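OTU domain-containing protein wMelOTU (Wolbachia pipientis wMel, PDB 6W9O) probably cleaves ubiquitin from modified proteins, as a bacterial OTU-family deubiquitinase and cysteine protease that is likely to act as an effector. Local coordinates at residues Q60-Q65 with E135-K140. Numbering follows the deposited sequence. Where two conformers were deposited one is given.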
loop_
_atom_site.group_PDB
_atom_site.type_symbol
_atom_site.label_atom_id
_atom_site.label_comp_id
_atom_site.label_asym_id
_atom_site.label_seq_id
_atom_site.Cartn_x
_atom_site.Cartn_y
_atom_site.Cartn_z
ATOM N N GLN A 60 -3.900 4.293 -6.404
ATOM C CA GLN A 60 -4.258 4.014 -7.791
ATOM C C GLN A 60 -4.809 2.615 -7.924
ATOM O O GLN A 60 -5.774 2.392 -8.685
ATOM C CB GLN A 60 -3.052 4.209 -8.702
ATOM C CG GLN A 60 -2.669 5.708 -8.874
ATOM C CD GLN A 60 -1.504 5.821 -9.807
ATOM O OE1 GLN A 60 -1.573 5.370 -10.953
ATOM N NE2 GLN A 60 -0.383 6.386 -9.323
ATOM N N SER A 61 -4.204 1.639 -7.248
ATOM C CA SER A 61 -4.714 0.272 -7.382
ATOM C C SER A 61 -6.067 0.151 -6.694
ATOM O O SER A 61 -7.000 -0.487 -7.235
ATOM C CB SER A 61 -3.659 -0.697 -6.799
ATOM O OG SER A 61 -4.201 -2.026 -6.727
ATOM N N LEU A 62 -6.244 0.833 -5.547
ATOM C CA LEU A 62 -7.549 0.833 -4.871
ATOM C C LEU A 62 -8.633 1.373 -5.782
ATOM O O LEU A 62 -9.733 0.801 -5.875
ATOM C CB LEU A 62 -7.474 1.671 -3.587
ATOM C CG LEU A 62 -8.764 1.706 -2.748
ATOM C CD1 LEU A 62 -8.985 0.347 -2.103
ATOM C CD2 LEU A 62 -8.691 2.845 -1.720
ATOM N N GLU A 63 -8.359 2.482 -6.474
ATOM C CA GLU A 63 -9.404 3.075 -7.297
ATOM C C GLU A 63 -9.754 2.128 -8.444
ATOM O O GLU A 63 -10.936 1.938 -8.785
ATOM C CB GLU A 63 -8.956 4.435 -7.847
ATOM C CG GLU A 63 -10.104 5.022 -8.714
ATOM C CD GLU A 63 -9.840 6.401 -9.287
ATOM O OE1 GLU A 63 -8.819 7.049 -8.870
ATOM O OE2 GLU A 63 -10.631 6.880 -10.097
ATOM N N GLN A 64 -8.740 1.533 -9.068
ATOM C CA GLN A 64 -9.053 0.692 -10.214
ATOM C C GLN A 64 -9.801 -0.562 -9.790
ATOM O O GLN A 64 -10.717 -1.021 -10.492
ATOM C CB GLN A 64 -7.728 0.322 -10.895
ATOM C CG GLN A 64 -7.941 -0.323 -12.216
ATOM C CD GLN A 64 -6.617 -0.443 -12.984
ATOM O OE1 GLN A 64 -5.949 -1.396 -12.795
ATOM N NE2 GLN A 64 -6.312 0.503 -13.857
ATOM N N GLN A 65 -9.416 -1.160 -8.664
ATOM C CA GLN A 65 -9.986 -2.430 -8.206
ATOM C C GLN A 65 -11.375 -2.237 -7.634
ATOM O O GLN A 65 -12.278 -3.055 -7.896
ATOM C CB GLN A 65 -9.101 -3.042 -7.096
ATOM C CG GLN A 65 -7.752 -3.552 -7.609
ATOM C CD GLN A 65 -7.939 -4.743 -8.546
ATOM O OE1 GLN A 65 -8.237 -4.567 -9.734
ATOM N NE2 GLN A 65 -7.840 -5.960 -8.022
ATOM N N GLU A 135 -6.911 -2.524 6.797
ATOM C CA GLU A 135 -7.985 -2.579 7.793
ATOM C C GLU A 135 -9.098 -1.574 7.470
ATOM O O GLU A 135 -10.297 -1.916 7.538
ATOM C CB GLU A 135 -7.385 -2.319 9.186
ATOM C CG GLU A 135 -8.391 -1.815 10.229
ATOM C CD GLU A 135 -9.154 -2.908 10.842
ATOM O OE1 GLU A 135 -10.257 -2.638 11.394
ATOM O OE2 GLU A 135 -8.649 -4.044 10.773
ATOM N N LYS A 136 -8.749 -0.349 7.100
ATOM C CA LYS A 136 -9.782 0.655 6.832
ATOM C C LYS A 136 -10.576 0.320 5.566
ATOM O O LYS A 136 -11.815 0.396 5.577
ATOM C CB LYS A 136 -9.181 2.052 6.688
ATOM C CG LYS A 136 -10.318 3.051 6.315
ATOM C CD LYS A 136 -9.956 4.472 6.691
ATOM C CE LYS A 136 -11.187 5.365 6.452
ATOM N NZ LYS A 136 -10.901 6.758 6.866
ATOM N N TYR A 137 -9.907 -0.061 4.490
ATOM C CA TYR A 137 -10.566 -0.217 3.188
ATOM C C TYR A 137 -10.957 -1.652 2.906
ATOM O O TYR A 137 -11.555 -1.917 1.846
ATOM C CB TYR A 137 -9.704 0.382 2.060
ATOM C CG TYR A 137 -9.582 1.881 2.281
ATOM C CD1 TYR A 137 -10.627 2.718 1.923
ATOM C CD2 TYR A 137 -8.452 2.458 2.903
ATOM C CE1 TYR A 137 -10.584 4.051 2.156
ATOM C CE2 TYR A 137 -8.419 3.799 3.152
ATOM C CZ TYR A 137 -9.465 4.602 2.766
ATOM O OH TYR A 137 -9.453 5.953 3.027
ATOM N N LYS A 138 -10.693 -2.570 3.849
ATOM C CA LYS A 138 -11.160 -3.963 3.724
ATOM C C LYS A 138 -10.585 -4.598 2.464
ATOM O O LYS A 138 -11.277 -5.243 1.675
ATOM C CB LYS A 138 -12.706 -4.061 3.802
ATOM C CG LYS A 138 -13.266 -3.297 5.009
ATOM C CD LYS A 138 -14.393 -4.055 5.708
ATOM C CE LYS A 138 -15.148 -3.081 6.609
ATOM N NZ LYS A 138 -14.610 -3.056 8.004
ATOM N N VAL A 139 -9.314 -4.308 2.280
ATOM C CA VAL A 139 -8.490 -4.952 1.206
ATOM C C VAL A 139 -7.172 -5.659 1.654
ATOM O O VAL A 139 -6.623 -5.645 2.848
ATOM C CB VAL A 139 -8.143 -3.924 0.113
ATOM C CG1 VAL A 139 -9.384 -3.362 -0.561
ATOM C CG2 VAL A 139 -7.265 -2.810 0.661
ATOM N N LYS A 140 -6.772 -6.561 0.777
ATOM C CA LYS A 140 -5.461 -7.207 1.008
ATOM C C LYS A 140 -4.480 -6.493 0.107
ATOM O O LYS A 140 -4.829 -6.121 -1.009
ATOM C CB LYS A 140 -5.495 -8.674 0.586
ATOM C CG LYS A 140 -6.413 -9.510 1.424
ATOM C CD LYS A 140 -6.917 -10.712 0.624
ATOM C CE LYS A 140 -8.205 -10.288 -0.112
ATOM N NZ LYS A 140 -9.007 -11.414 -0.701
#
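Packing between helix 53-66 and the turn that leads from helix 126-137 into strand 140-146 of the OTU domain is led by Leu62 against Tyr137, with Val139 as a less certain second neighbour. Leu62 reaches away from its helix because chi1 of -178° sets CG opposite the backbone N, and its two methyls divide the work. CD2 lies over one face of the Tyr137 ring, displaced toward the rim, and comes 4.1 Å from Tyr137 CD1. In the conformer given, Leu62 CD1 comes 4.0 Å from Val139 CG1; this half of the contact is less certain, since Val139 has a second conformer. The tyrosine side chain crosses that of the leucine at about a right angle. In this OTU domain, helix 53-66 thus packs on the connection from helix 126-137 to strand 140-146, next to the mixed sheet: helix 126-137 ends at Tyr137, Lys138 leaves helical geometry with a positive phi of 60°, and Val139 then turns its side chain back toward the facing helix. Val182 of the neighbouring strand 181-188 also touches Leu62, bringing the central mixed sheet into the same apolar cluster. No hydrogen bond links the two segments; their contact is purely apolar and small, burying 115 Å² in all. On the opposite face of the tyrosine, CG of Lys136 sits 3.8 Å above the ring plane, so aliphatic carbon flanks the ring on both sides. Beyond the apolar patch, the Tyr137 hydroxyl hydrogen-bonds to Asp78 of helix 72-84, whose carboxylate also forms a salt bridge with Lys136.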